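Local coordinates for aldehyde dehydrogenase (Listeria monocytogenes, PDB 3K9D), which probably acts as an oxidoreductase on aldehyde or oxo groups, with NAD or NADP as the electron acceptor, at residues R51-K56 and I151-R156; E60-G65 and P145-A150; N221-I226 and H373-H378. All blocks are in the same frame, centred on the assembly; numbering follows the deposited sequence.

Contact 1 (R51-K56 and I151-R156); sequences REKLAK and ILETVR
Lys53 reaches across to Glu153 at about a right angle to the glutamate side chain, and its NZ lies 2.7 Å from Glu153 OE2. The lysine points at its partner because CG is anti to the backbone N (chi1 176°) and the chain runs on extended. It approaches OE2 on the anti side, somewhat out of the carboxylate plane. Arg156, three residues on in the same helix, holds the carboxylate from the syn sides: Arg156 NE donates to Glu153 OE1 (2.7 Å) and Arg156 NH2 to Glu153 OE2 (3.0 Å), a side-on two-nitrogen grip with both oxygens near the guanidinium plane. Lys53 NZ and Arg156 NH2 reach Glu153 OE2 from opposite faces of its plane, and the shared anion probably offsets their nearness. Deeper in, Leu54 meets Thr154 obliquely, Leu54 CD2 lying 3.4 Å from Thr154 OG1 and Leu54 CD1 3.9 Å from Thr154 CG2. That hydroxyl bonds to Ala150 O in its own helix, and both side chains also rest on Thr122 of helix 121-134. With axes 10.0 Å apart at 158°, this is a near-antiparallel helix pair with a buried inner side where Leu54 meets Thr154 and a salt-bridge network along its outer rim.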
ATOM      1  N   ARG A  51     -21.026 -22.061 -11.666  1.00 10.83           N
ATOM      2  CA  ARG A  51     -19.669 -22.621 -11.843  1.00  9.63           C
ATOM      3  C   ARG A  51     -19.381 -23.312 -13.194  1.00 18.31           C
ATOM      4  O   ARG A  51     -18.346 -23.061 -13.806  1.00 16.45           O
ATOM      5  CB  ARG A  51     -19.270 -23.542 -10.674  1.00 18.05           C
ATOM      6  CG  ARG A  51     -20.060 -24.851 -10.535  1.00 20.02           C
ATOM      7  CD  ARG A  51     -19.789 -25.467  -9.171  1.00 22.38           C
ATOM      8  NE  ARG A  51     -20.626 -26.629  -8.856  1.00 27.91           N
ATOM      9  CZ  ARG A  51     -21.856 -26.573  -8.347  1.00 25.34           C
ATOM     10  NH1 ARG A  51     -22.449 -25.404  -8.116  1.00 16.71           N
ATOM     11  NH2 ARG A  51     -22.516 -27.699  -8.103  1.00 28.02           N
ATOM     12  N   GLU A  52     -20.312 -24.139 -13.660  1.00 18.30           N
ATOM     13  CA  GLU A  52     -20.157 -24.856 -14.916  1.00 17.43           C
ATOM     14  C   GLU A  52     -20.328 -23.938 -16.124  1.00 15.42           C
ATOM     15  O   GLU A  52     -19.517 -23.979 -17.047  1.00 19.94           O
ATOM     16  CB  GLU A  52     -21.153 -26.024 -14.974  1.00 16.12           C
ATOM     17  CG  GLU A  52     -20.919 -27.074 -13.880  1.00 28.66           C
ATOM     18  CD  GLU A  52     -19.898 -28.140 -14.275  1.00 35.20           C
ATOM     19  OE1 GLU A  52     -19.422 -28.130 -15.429  1.00 18.26           O
ATOM     20  OE2 GLU A  52     -19.589 -29.004 -13.430  1.00 23.24           O
ATOM     21  N   LYS A  53     -21.391 -23.131 -16.096  1.00 16.86           N
ATOM     22  CA  LYS A  53     -21.690 -22.130 -17.118  1.00 24.06           C
ATOM     23  C   LYS A  53     -20.522 -21.207 -17.449  1.00 18.46           C
ATOM     24  O   LYS A  53     -20.167 -21.037 -18.618  1.00 15.96           O
ATOM     25  CB  LYS A  53     -22.908 -21.289 -16.704  1.00 18.57           C
ATOM     26  CG  LYS A  53     -23.208 -20.168 -17.679  1.00 25.05           C
ATOM     27  CD  LYS A  53     -24.585 -19.574 -17.503  1.00 31.93           C
ATOM     28  CE  LYS A  53     -24.939 -18.743 -18.716  1.00 31.54           C
ATOM     29  NZ  LYS A  53     -26.119 -17.874 -18.468  1.00 35.56           N
ATOM     30  N   LEU A  54     -19.940 -20.626 -16.403  1.00 16.31           N
ATOM     31  CA  LEU A  54     -18.885 -19.630 -16.538  1.00 19.60           C
ATOM     32  C   LEU A  54     -17.547 -20.245 -16.930  1.00  8.37           C
ATOM     33  O   LEU A  54     -16.844 -19.694 -17.777  1.00 19.63           O
ATOM     34  CB  LEU A  54     -18.764 -18.823 -15.245  1.00 14.99           C
ATOM     35  CG  LEU A  54     -20.020 -18.013 -14.911  1.00 15.39           C
ATOM     36  CD1 LEU A  54     -19.891 -17.395 -13.527  1.00 16.99           C
ATOM     37  CD2 LEU A  54     -20.293 -16.945 -16.006  1.00 13.97           C
ATOM     38  N   ALA A  55     -17.208 -21.387 -16.321  1.00 15.97           N
ATOM     39  CA  ALA A  55     -16.031 -22.184 -16.721  1.00  8.79           C
ATOM     40  C   ALA A  55     -16.062 -22.545 -18.205  1.00 16.47           C
ATOM     41  O   ALA A  55     -15.059 -22.368 -18.890  1.00 12.91           O
ATOM     42  CB  ALA A  55     -15.932 -23.453 -15.889  1.00  9.67           C
ATOM     43  N   LYS A  56     -17.208 -23.035 -18.698  1.00 17.41           N
ATOM     44  CA  LYS A  56     -17.347 -23.373 -20.130  1.00 16.15           C
ATOM     45  C   LYS A  56     -17.239 -22.153 -21.042  1.00 16.31           C
ATOM     46  O   LYS A  56     -16.564 -22.227 -22.060  1.00 15.12           O
ATOM     47  CB  LYS A  56     -18.641 -24.152 -20.431  1.00 16.28           C
ATOM     48  CG  LYS A  56     -18.695 -24.817 -21.829  1.00 27.76           C
ATOM     49  CD  LYS A  56     -17.383 -25.534 -22.206  1.00 28.25           C
ATOM     50  CE  LYS A  56     -17.555 -26.428 -23.409  1.00 24.19           C
ATOM     51  NZ  LYS A  56     -16.379 -26.425 -24.311  1.00 31.13           N
ATOM     52  N   ILE A 151     -16.588 -12.674 -18.850  1.00 21.71           N
ATOM     53  CA  ILE A 151     -16.455 -11.721 -17.747  1.00 16.91           C
ATOM     54  C   ILE A 151     -17.754 -10.951 -17.560  1.00 11.77           C
ATOM     55  O   ILE A 151     -18.266 -10.905 -16.458  1.00 13.14           O
ATOM     56  CB  ILE A 151     -15.254 -10.768 -17.922  1.00 13.52           C
ATOM     57  CG1 ILE A 151     -13.937 -11.558 -17.858  1.00 17.81           C
ATOM     58  CG2 ILE A 151     -15.203  -9.751 -16.804  1.00 13.08           C
ATOM     59  CD1 ILE A 151     -12.775 -10.823 -18.445  1.00 13.54           C
ATOM     60  N   LEU A 152     -18.276 -10.395 -18.651  1.00 13.94           N
ATOM     61  CA  LEU A 152     -19.546  -9.681 -18.661  1.00 16.15           C
ATOM     62  C   LEU A 152     -20.676 -10.514 -18.098  1.00 19.20           C
ATOM     63  O   LEU A 152     -21.454 -10.010 -17.298  1.00 14.53           O
ATOM     64  CB  LEU A 152     -19.903  -9.190 -20.073  1.00 20.10           C
ATOM     65  CG  LEU A 152     -19.232  -7.930 -20.627  1.00 11.47           C
ATOM     66  CD1 LEU A 152     -19.765  -7.649 -22.013  1.00 18.10           C
ATOM     67  CD2 LEU A 152     -19.500  -6.748 -19.697  1.00 16.48           C
ATOM     68  N   GLU A 153     -20.739 -11.791 -18.486  1.00 18.35           N
ATOM     69  CA  GLU A 153     -21.779 -12.697 -17.980  1.00 20.96           C
ATOM     70  C   GLU A 153     -21.619 -13.076 -16.502  1.00 12.89           C
ATOM     71  O   GLU A 153     -22.617 -13.155 -15.792  1.00 17.96           O
ATOM     72  CB  GLU A 153     -21.951 -13.928 -18.890  1.00 19.69           C
ATOM     73  CG  GLU A 153     -22.947 -14.983 -18.391  1.00 16.98           C
ATOM     74  CD  GLU A 153     -24.408 -14.532 -18.444  1.00 25.97           C
ATOM     75  OE1 GLU A 153     -24.694 -13.384 -18.831  1.00 16.65           O
ATOM     76  OE2 GLU A 153     -25.280 -15.343 -18.095  1.00 20.66           O
ATOM     77  N   THR A 154     -20.381 -13.268 -16.041  1.00 14.79           N
ATOM     78  CA  THR A 154     -20.061 -13.370 -14.595  1.00 14.93           C
ATOM     79  C   THR A 154     -20.521 -12.130 -13.823  1.00 24.03           C
ATOM     80  O   THR A 154     -21.140 -12.241 -12.758  1.00 16.67           O
ATOM     81  CB  THR A 154     -18.536 -13.517 -14.341  1.00 21.60           C
ATOM     82  OG1 THR A 154     -17.991 -14.509 -15.213  1.00 16.25           O
ATOM     83  CG2 THR A 154     -18.244 -13.897 -12.889  1.00 15.92           C
ATOM     84  N   VAL A 155     -20.206 -10.955 -14.372  1.00 21.00           N
ATOM     85  CA  VAL A 155     -20.619  -9.695 -13.778  1.00 17.18           C
ATOM     86  C   VAL A 155     -22.142  -9.581 -13.754  1.00 15.08           C
ATOM     87  O   VAL A 155     -22.712  -9.268 -12.712  1.00 20.89           O
ATOM     88  CB  VAL A 155     -19.959  -8.468 -14.476  1.00 17.50           C
ATOM     89  CG1 VAL A 155     -20.641  -7.150 -14.045  1.00 19.48           C
ATOM     90  CG2 VAL A 155     -18.479  -8.433 -14.163  1.00 15.60           C
ATOM     91  N   ARG A 156     -22.792  -9.876 -14.880  1.00 21.12           N
ATOM     92  CA  ARG A 156     -24.259  -9.858 -14.960  1.00 11.79           C
ATOM     93  C   ARG A 156     -24.917 -10.744 -13.893  1.00 14.40           C
ATOM     94  O   ARG A 156     -25.855 -10.309 -13.209  1.00 18.21           O
ATOM     95  CB  ARG A 156     -24.724 -10.288 -16.354  1.00 14.02           C
ATOM     96  CG  ARG A 156     -26.198  -9.941 -16.649  1.00 25.79           C
ATOM     97  CD  ARG A 156     -26.744 -10.716 -17.830  1.00 19.34           C
ATOM     98  NE  ARG A 156     -26.777 -12.163 -17.591  1.00 22.56           N
ATOM     99  CZ  ARG A 156     -27.779 -12.821 -17.014  1.00 20.19           C
ATOM    100  NH1 ARG A 156     -28.866 -12.170 -16.601  1.00 31.95           N
ATOM    101  NH2 ARG A 156     -27.701 -14.139 -16.852  1.00 20.81           N
TER

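Contact 2 (E60-G65 and P145-A150); sequences EETGFG and PNALKA
Glu61 extends its side chain straight from the last turn of helix 51-62 to the start of helix 148-164, where its carboxylate binds two successive backbone N-H groups. Glu61 OE2 accepts from Lys149 N at 2.9 Å through its syn lone pair, and Glu61 OE1 accepts from Ala150 N at 3.0 Å, also on the syn side but 19° out of the carboxylate plane. Each oxygen thus has a donor of its own, which fixes the rotation of the group, and the positive end of the helix dipole would be expected to favour its negative charge. The packing is close here: Glu61 OE1 comes within 3.3 Å of Ala147 C, while Lys149 CB lies 3.4 Å from Glu61 OE2 and Ala150 CB 3.5 Å from Glu61 OE1. Beside it, Thr62 CG2 fits against Asn146 O (3.4 Å) and Ala147 CB (3.8 Å), burying that carbonyl oxygen without a hydrogen-bond partner in the model.

The outer side is looser. Lys149 starts toward the glutamate, but the bend at chi3 carries its amine away, and the Asn146 side-chain amide stays on the exposed rim.

At the helix end Thr62 OG1 bonds Ala58 O and accepts from Phe64 N, while Thr62 CB sits over one face of the Phe64 ring near its rim. Helix 51-62 therefore ends in an ST turn from Thr62 to Phe64, with Gly63, at positive phi, in its middle, next to another helix whose first turn, just after the N-cap residue Ala147, is bound by a carboxylate from outside.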
ATOM      1  N   GLU A  60     -14.287 -21.783 -23.828  1.00 18.96           N
ATOM      2  CA  GLU A  60     -14.622 -21.618 -25.241  1.00 23.31           C
ATOM      3  C   GLU A  60     -14.097 -20.296 -25.820  1.00 19.48           C
ATOM      4  O   GLU A  60     -13.607 -20.256 -26.952  1.00 20.24           O
ATOM      5  CB  GLU A  60     -16.139 -21.697 -25.465  1.00 24.78           C
ATOM      6  CG  GLU A  60     -16.804 -23.058 -25.215  1.00 31.49           C
ATOM      7  CD  GLU A  60     -18.339 -22.969 -25.196  1.00 38.89           C
ATOM      8  OE1 GLU A  60     -18.876 -21.842 -25.100  1.00 51.61           O
ATOM      9  OE2 GLU A  60     -19.008 -24.025 -25.271  1.00 45.64           O
ATOM     10  N   GLU A  61     -14.234 -19.212 -25.058  1.00 17.48           N
ATOM     11  CA  GLU A  61     -13.841 -17.889 -25.543  1.00 18.42           C
ATOM     12  C   GLU A  61     -12.330 -17.725 -25.662  1.00 22.22           C
ATOM     13  O   GLU A  61     -11.837 -17.301 -26.700  1.00 20.09           O
ATOM     14  CB  GLU A  61     -14.390 -16.786 -24.641  1.00 22.66           C
ATOM     15  CG  GLU A  61     -14.474 -15.422 -25.333  1.00 20.11           C
ATOM     16  CD  GLU A  61     -15.068 -14.368 -24.431  1.00 23.49           C
ATOM     17  OE1 GLU A  61     -15.419 -14.710 -23.283  1.00 18.72           O
ATOM     18  OE2 GLU A  61     -15.173 -13.204 -24.873  1.00 24.99           O
ATOM     19  N   THR A  62     -11.606 -18.060 -24.599  1.00 16.24           N
ATOM     20  CA  THR A  62     -10.154 -17.825 -24.548  1.00 21.82           C
ATOM     21  C   THR A  62      -9.372 -18.914 -25.275  1.00 21.45           C
ATOM     22  O   THR A  62      -8.282 -18.669 -25.807  1.00 23.52           O
ATOM     23  CB  THR A  62      -9.617 -17.740 -23.098  1.00 21.71           C
ATOM     24  OG1 THR A  62      -9.857 -18.982 -22.406  1.00 22.77           O
ATOM     25  CG2 THR A  62     -10.273 -16.592 -22.327  1.00 19.84           C
ATOM     26  N   GLY A  63      -9.925 -20.122 -25.271  1.00 18.54           N
ATOM     27  CA  GLY A  63      -9.205 -21.308 -25.732  1.00 16.00           C
ATOM     28  C   GLY A  63      -8.228 -21.876 -24.716  1.00 20.40           C
ATOM     29  O   GLY A  63      -7.544 -22.864 -25.004  1.00 27.58           O
ATOM     30  N   PHE A  64      -8.144 -21.262 -23.533  1.00 24.88           N
ATOM     31  CA  PHE A  64      -7.213 -21.724 -22.499  1.00 23.21           C
ATOM     32  C   PHE A  64      -7.860 -22.786 -21.631  1.00 21.96           C
ATOM     33  O   PHE A  64      -9.077 -22.798 -21.438  1.00 21.24           O
ATOM     34  CB  PHE A  64      -6.731 -20.607 -21.542  1.00 22.48           C
ATOM     35  CG  PHE A  64      -6.102 -19.405 -22.209  1.00 25.38           C
ATOM     36  CD1 PHE A  64      -5.557 -19.468 -23.486  1.00 15.56           C
ATOM     37  CD2 PHE A  64      -6.024 -18.203 -21.513  1.00 25.69           C
ATOM     38  CE1 PHE A  64      -4.987 -18.345 -24.079  1.00 27.89           C
ATOM     39  CE2 PHE A  64      -5.449 -17.074 -22.088  1.00 22.43           C
ATOM     40  CZ  PHE A  64      -4.930 -17.141 -23.371  1.00 27.08           C
ATOM     41  N   GLY A  65      -7.009 -23.654 -21.104  1.00 21.84           N
ATOM     42  CA  GLY A  65      -7.323 -24.500 -19.974  1.00 21.87           C
ATOM     43  C   GLY A  65      -8.191 -25.716 -20.188  1.00 18.19           C
ATOM     44  O   GLY A  65      -8.391 -26.179 -21.311  1.00 19.95           O
ATOM     45  N   PRO A 145      -9.813  -8.435 -23.426  1.00 20.95           N
ATOM     46  CA  PRO A 145     -10.699  -8.519 -24.593  1.00 10.81           C
ATOM     47  C   PRO A 145     -10.951  -9.945 -25.094  1.00 19.96           C
ATOM     48  O   PRO A 145     -12.006 -10.208 -25.677  1.00 21.58           O
ATOM     49  CB  PRO A 145      -9.969  -7.687 -25.661  1.00 27.39           C
ATOM     50  CG  PRO A 145      -8.559  -7.616 -25.214  1.00 20.58           C
ATOM     51  CD  PRO A 145      -8.608  -7.635 -23.718  1.00 18.47           C
ATOM     52  N   ASN A 146     -10.017 -10.856 -24.813  1.00 22.70           N
ATOM     53  CA  ASN A 146     -10.169 -12.273 -25.155  1.00 29.11           C
ATOM     54  C   ASN A 146     -11.092 -13.064 -24.230  1.00 21.12           C
ATOM     55  O   ASN A 146     -11.366 -14.239 -24.477  1.00 21.31           O
ATOM     56  CB  ASN A 146      -8.799 -12.942 -25.267  1.00 16.59           C
ATOM     57  CG  ASN A 146      -8.001 -12.410 -26.434  1.00 25.76           C
ATOM     58  OD1 ASN A 146      -8.560 -11.823 -27.365  1.00 34.34           O
ATOM     59  ND2 ASN A 146      -6.695 -12.613 -26.399  1.00 18.36           N
ATOM     60  N   ALA A 147     -11.576 -12.413 -23.177  1.00 19.39           N
ATOM     61  CA  ALA A 147     -12.495 -13.044 -22.235  1.00 16.41           C
ATOM     62  C   ALA A 147     -13.711 -12.164 -21.951  1.00 13.86           C
ATOM     63  O   ALA A 147     -14.376 -12.350 -20.933  1.00 16.72           O
ATOM     64  CB  ALA A 147     -11.769 -13.393 -20.939  1.00 16.84           C
ATOM     65  N   LEU A 148     -14.004 -11.228 -22.856  1.00 17.09           N
ATOM     66  CA  LEU A 148     -15.032 -10.200 -22.636  1.00 16.39           C
ATOM     67  C   LEU A 148     -16.397 -10.781 -22.259  1.00 19.95           C
ATOM     68  O   LEU A 148     -16.951 -10.428 -21.218  1.00 20.41           O
ATOM     69  CB  LEU A 148     -15.156  -9.278 -23.859  1.00 22.07           C
ATOM     70  CG  LEU A 148     -16.220  -8.164 -23.859  1.00 20.19           C
ATOM     71  CD1 LEU A 148     -15.938  -7.150 -22.768  1.00 18.57           C
ATOM     72  CD2 LEU A 148     -16.268  -7.463 -25.207  1.00 19.11           C
ATOM     73  N   LYS A 149     -16.897 -11.695 -23.090  1.00 16.77           N
ATOM     74  CA  LYS A 149     -18.224 -12.280 -22.936  1.00 17.90           C
ATOM     75  C   LYS A 149     -18.422 -13.040 -21.617  1.00 12.71           C
ATOM     76  O   LYS A 149     -19.447 -12.878 -20.950  1.00 14.98           O
ATOM     77  CB  LYS A 149     -18.531 -13.178 -24.137  1.00 18.01           C
ATOM     78  CG  LYS A 149     -18.997 -12.415 -25.383  1.00 20.58           C
ATOM     79  CD  LYS A 149     -18.764 -13.252 -26.639  1.00 28.09           C
ATOM     80  CE  LYS A 149     -19.857 -13.050 -27.670  1.00 35.02           C
ATOM     81  NZ  LYS A 149     -19.606 -13.908 -28.864  1.00 36.40           N
ATOM     82  N   ALA A 150     -17.432 -13.842 -21.253  1.00 14.06           N
ATOM     83  CA  ALA A 150     -17.440 -14.627 -20.018  1.00 15.59           C
ATOM     84  C   ALA A 150     -17.386 -13.740 -18.775  1.00 17.63           C
ATOM     85  O   ALA A 150     -18.067 -14.006 -17.775  1.00 15.72           O
ATOM     86  CB  ALA A 150     -16.270 -15.621 -20.026  1.00 16.94           C
TER

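Contact 3 (N221-I226 and H373-H378); sequences NGPAFI and HTLIIH
Phe225 O lies at the edge of the His378 imidazole, near the ring plane, while Ile226 CG1 approaches the same ring obliquely. The Phe225 ring takes Ile377 CD1 at a slant, 4.0 Å from Phe225 CD2, and also meets the ring of Phe388, on helix 382-391, with planes about 20° apart. Apart from Phe388 these residues belong to two neighbouring strands, 223-226 and 374-378, in the seven-stranded parallel sheet of what is probably the catalytic domain of the aldehyde dehydrogenase fold. The axes of the two short strand segments are 13° from parallel and 4.5 Å apart at closest approach.

Phe225 and Ile377 lie side by side and point the same way, since Phe225 CG (chi1 176°) and Ile377 CG1 both stand anti to their backbone N atoms. Helix 355-368, which precedes strand 374-378 in the chain, covers this face, touching Phe225 through Ala358. Further back along the strands Pro223 and Leu375 cross at about a right angle, Pro223 CD being 4.1 Å from Leu375 CD1, and the helix touches both. The other face carries Ala224, Ile376, Ile226 and His378; here Ala224 CB packs 4.2 Å from Ile376 CB.

Backbone bonds alternate between the strands: Ile376 N to Pro223 O (2.8 Å), Phe225 N to Ile376 O (3.0 Å) and His378 N to Phe225 O. On its far edge strand 223-226 pairs with strand 256-260 through Ala224 and Ile226, so it lies inside the sheet. Before the regular pairing begins, the Gly222 backbone presses close to Thr374 O, and a water bridges the chains there: it accepts from Asn221 N at 2.8 Å and donates to Thr374 O at 3.0 Å.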
ATOM      1  N   ASN A 221       7.453 -17.405 -11.304  1.00 14.79           N
ATOM      2  CA  ASN A 221       8.494 -18.200 -11.957  1.00 18.27           C
ATOM      3  C   ASN A 221       9.087 -19.214 -10.978  1.00 17.96           C
ATOM      4  O   ASN A 221      10.285 -19.454 -10.963  1.00 17.85           O
ATOM      5  CB  ASN A 221       9.548 -17.265 -12.556  1.00 16.59           C
ATOM      6  CG  ASN A 221      10.517 -17.975 -13.482  1.00 22.30           C
ATOM      7  OD1 ASN A 221      10.170 -18.952 -14.158  1.00 18.10           O
ATOM      8  ND2 ASN A 221      11.743 -17.489 -13.512  1.00 19.33           N
ATOM      9  N   GLY A 222       8.210 -19.833 -10.182  1.00 16.18           N
ATOM     10  CA  GLY A 222       8.638 -20.542  -8.991  1.00 19.88           C
ATOM     11  C   GLY A 222       9.364 -21.847  -9.237  1.00 21.17           C
ATOM     12  O   GLY A 222       8.802 -22.739  -9.873  1.00 18.36           O
ATOM     13  N   PRO A 223      10.623 -21.955  -8.753  1.00 17.83           N
ATOM     14  CA  PRO A 223      11.290 -23.265  -8.703  1.00 19.76           C
ATOM     15  C   PRO A 223      10.619 -24.200  -7.703  1.00 20.33           C
ATOM     16  O   PRO A 223      10.053 -23.736  -6.691  1.00 17.28           O
ATOM     17  CB  PRO A 223      12.717 -22.928  -8.224  1.00 14.69           C
ATOM     18  CG  PRO A 223      12.880 -21.458  -8.470  1.00 15.88           C
ATOM     19  CD  PRO A 223      11.499 -20.884  -8.243  1.00 15.09           C
ATOM     20  N   ALA A 224      10.666 -25.503  -7.989  1.00 17.76           N
ATOM     21  CA  ALA A 224      10.257 -26.535  -7.018  1.00 17.08           C
ATOM     22  C   ALA A 224      11.463 -27.384  -6.677  1.00 16.70           C
ATOM     23  O   ALA A 224      11.904 -28.191  -7.488  1.00 17.64           O
ATOM     24  CB  ALA A 224       9.147 -27.409  -7.577  1.00 19.42           C
ATOM     25  N   PHE A 225      11.996 -27.191  -5.476  1.00 19.76           N
ATOM     26  CA  PHE A 225      13.178 -27.926  -5.015  1.00 15.37           C
ATOM     27  C   PHE A 225      12.728 -29.215  -4.295  1.00 19.63           C
ATOM     28  O   PHE A 225      12.191 -29.185  -3.187  1.00 17.27           O
ATOM     29  CB  PHE A 225      14.072 -27.015  -4.137  1.00 14.97           C
ATOM     30  CG  PHE A 225      15.277 -27.704  -3.515  1.00 15.73           C
ATOM     31  CD1 PHE A 225      15.974 -28.701  -4.181  1.00 15.10           C
ATOM     32  CD2 PHE A 225      15.718 -27.320  -2.254  1.00 10.33           C
ATOM     33  CE1 PHE A 225      17.060 -29.325  -3.590  1.00 21.41           C
ATOM     34  CE2 PHE A 225      16.816 -27.925  -1.656  1.00 23.14           C
ATOM     35  CZ  PHE A 225      17.484 -28.939  -2.327  1.00 20.20           C
ATOM     36  N   ILE A 226      12.913 -30.348  -4.963  1.00 20.62           N
ATOM     37  CA  ILE A 226      12.674 -31.624  -4.308  1.00 16.22           C
ATOM     38  C   ILE A 226      13.984 -31.944  -3.613  1.00 16.33           C
ATOM     39  O   ILE A 226      14.941 -32.403  -4.247  1.00 17.55           O
ATOM     40  CB  ILE A 226      12.318 -32.750  -5.299  1.00 15.81           C
ATOM     41  CG1 ILE A 226      11.154 -32.352  -6.206  1.00 15.47           C
ATOM     42  CG2 ILE A 226      12.028 -34.037  -4.547  1.00 12.26           C
ATOM     43  CD1 ILE A 226      10.835 -33.412  -7.299  1.00 17.69           C
ATOM     44  N   HIS A 373       7.238 -13.536  -5.909  1.00 19.14           N
ATOM     45  CA  HIS A 373       6.058 -14.376  -6.081  1.00 15.21           C
ATOM     46  C   HIS A 373       6.145 -15.659  -5.225  1.00 23.35           C
ATOM     47  O   HIS A 373       5.969 -15.605  -4.006  1.00 19.66           O
ATOM     48  CB  HIS A 373       5.762 -14.674  -7.565  1.00 20.57           C
ATOM     49  CG  HIS A 373       4.304 -14.920  -7.857  1.00 22.99           C
ATOM     50  ND1 HIS A 373       3.520 -15.759  -7.096  1.00 23.53           N
ATOM     51  CD2 HIS A 373       3.493 -14.438  -8.829  1.00 24.86           C
ATOM     52  CE1 HIS A 373       2.286 -15.764  -7.566  1.00 19.32           C
ATOM     53  NE2 HIS A 373       2.241 -14.971  -8.620  1.00 24.80           N
ATOM     54  N   THR A 374       6.433 -16.792  -5.868  1.00 23.00           N
ATOM     55  CA  THR A 374       6.344 -18.124  -5.243  1.00 17.70           C
ATOM     56  C   THR A 374       7.629 -18.945  -5.468  1.00 16.04           C
ATOM     57  O   THR A 374       8.294 -18.786  -6.487  1.00 16.11           O
ATOM     58  CB  THR A 374       5.149 -18.922  -5.843  1.00 22.20           C
ATOM     59  OG1 THR A 374       3.972 -18.118  -5.834  1.00 22.78           O
ATOM     60  CG2 THR A 374       4.858 -20.173  -5.047  1.00 24.75           C
ATOM     61  N   LEU A 375       7.976 -19.778  -4.487  1.00  9.38           N
ATOM     62  CA  LEU A 375       8.931 -20.872  -4.624  1.00 19.12           C
ATOM     63  C   LEU A 375       8.317 -22.054  -3.859  1.00 21.89           C
ATOM     64  O   LEU A 375       7.616 -21.859  -2.876  1.00 14.85           O
ATOM     65  CB  LEU A 375      10.319 -20.492  -4.065  1.00 13.59           C
ATOM     66  CG  LEU A 375      11.433 -21.556  -4.049  1.00 13.61           C
ATOM     67  CD1 LEU A 375      12.776 -20.977  -4.325  1.00 11.77           C
ATOM     68  CD2 LEU A 375      11.475 -22.304  -2.718  1.00 18.69           C
ATOM     69  N   ILE A 376       8.559 -23.271  -4.337  1.00 17.30           N
ATOM     70  CA  ILE A 376       7.997 -24.481  -3.733  1.00 18.62           C
ATOM     71  C   ILE A 376       9.164 -25.364  -3.274  1.00 16.33           C
ATOM     72  O   ILE A 376      10.186 -25.436  -3.934  1.00 15.55           O
ATOM     73  CB  ILE A 376       7.052 -25.245  -4.722  1.00 19.85           C
ATOM     74  CG1 ILE A 376       5.989 -24.320  -5.333  1.00 19.19           C
ATOM     75  CG2 ILE A 376       6.382 -26.451  -4.034  1.00 23.86           C
ATOM     76  CD1 ILE A 376       6.357 -23.724  -6.706  1.00 23.70           C
ATOM     77  N   ILE A 377       9.044 -25.971  -2.096  1.00 16.54           N
ATOM     78  CA  ILE A 377      10.049 -26.900  -1.622  1.00 14.31           C
ATOM     79  C   ILE A 377       9.375 -28.171  -1.084  1.00 18.11           C
ATOM     80  O   ILE A 377       8.353 -28.109  -0.387  1.00 16.02           O
ATOM     81  CB  ILE A 377      10.974 -26.270  -0.520  1.00 18.34           C
ATOM     82  CG1 ILE A 377      12.155 -27.215  -0.202  1.00 16.73           C
ATOM     83  CG2 ILE A 377      10.178 -25.904   0.724  1.00 11.65           C
ATOM     84  CD1 ILE A 377      13.179 -26.697   0.827  1.00 17.90           C
ATOM     85  N   HIS A 378       9.955 -29.315  -1.435  1.00 15.89           N
ATOM     86  CA  HIS A 378       9.528 -30.595  -0.910  1.00 15.21           C
ATOM     87  C   HIS A 378      10.674 -31.126  -0.109  1.00 18.69           C
ATOM     88  O   HIS A 378      11.775 -31.319  -0.628  1.00 19.27           O
ATOM     89  CB  HIS A 378       9.128 -31.555  -2.040  1.00 10.90           C
ATOM     90  CG  HIS A 378       8.028 -31.027  -2.905  1.00 13.84           C
ATOM     91  ND1 HIS A 378       6.697 -31.311  -2.683  1.00 14.99           N
ATOM     92  CD2 HIS A 378       8.063 -30.225  -3.997  1.00  9.25           C
ATOM     93  CE1 HIS A 378       5.963 -30.706  -3.599  1.00 13.58           C
ATOM     94  NE2 HIS A 378       6.767 -30.027  -4.398  1.00 12.79           N
TER
HETATM   95  O   HOH W   1       8.164 -16.781  -8.707  1.00  7.62           O

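Contacts 1 and 2 are two levels of one helix pair: both use helices 51-62 and 148-164, their centres are 10 Å apart, and Leu54 CD2 of one touches Ala150 O of the other. Along the chain contact 2 is nested within the loop closed by contact 1, as expected of antiparallel helices. Contact 3 opens only after both have closed. It sits in the separate parallel sheet, its centre 32 Å from contact 1 and 29 Å from contact 2, with nearest atoms about 18 and 16 Å away. This is consistent with the separate cofactor-binding and catalytic alpha/beta domains of aldehyde dehydrogenases, the helix pair probably in the former and contact 3 in the latter.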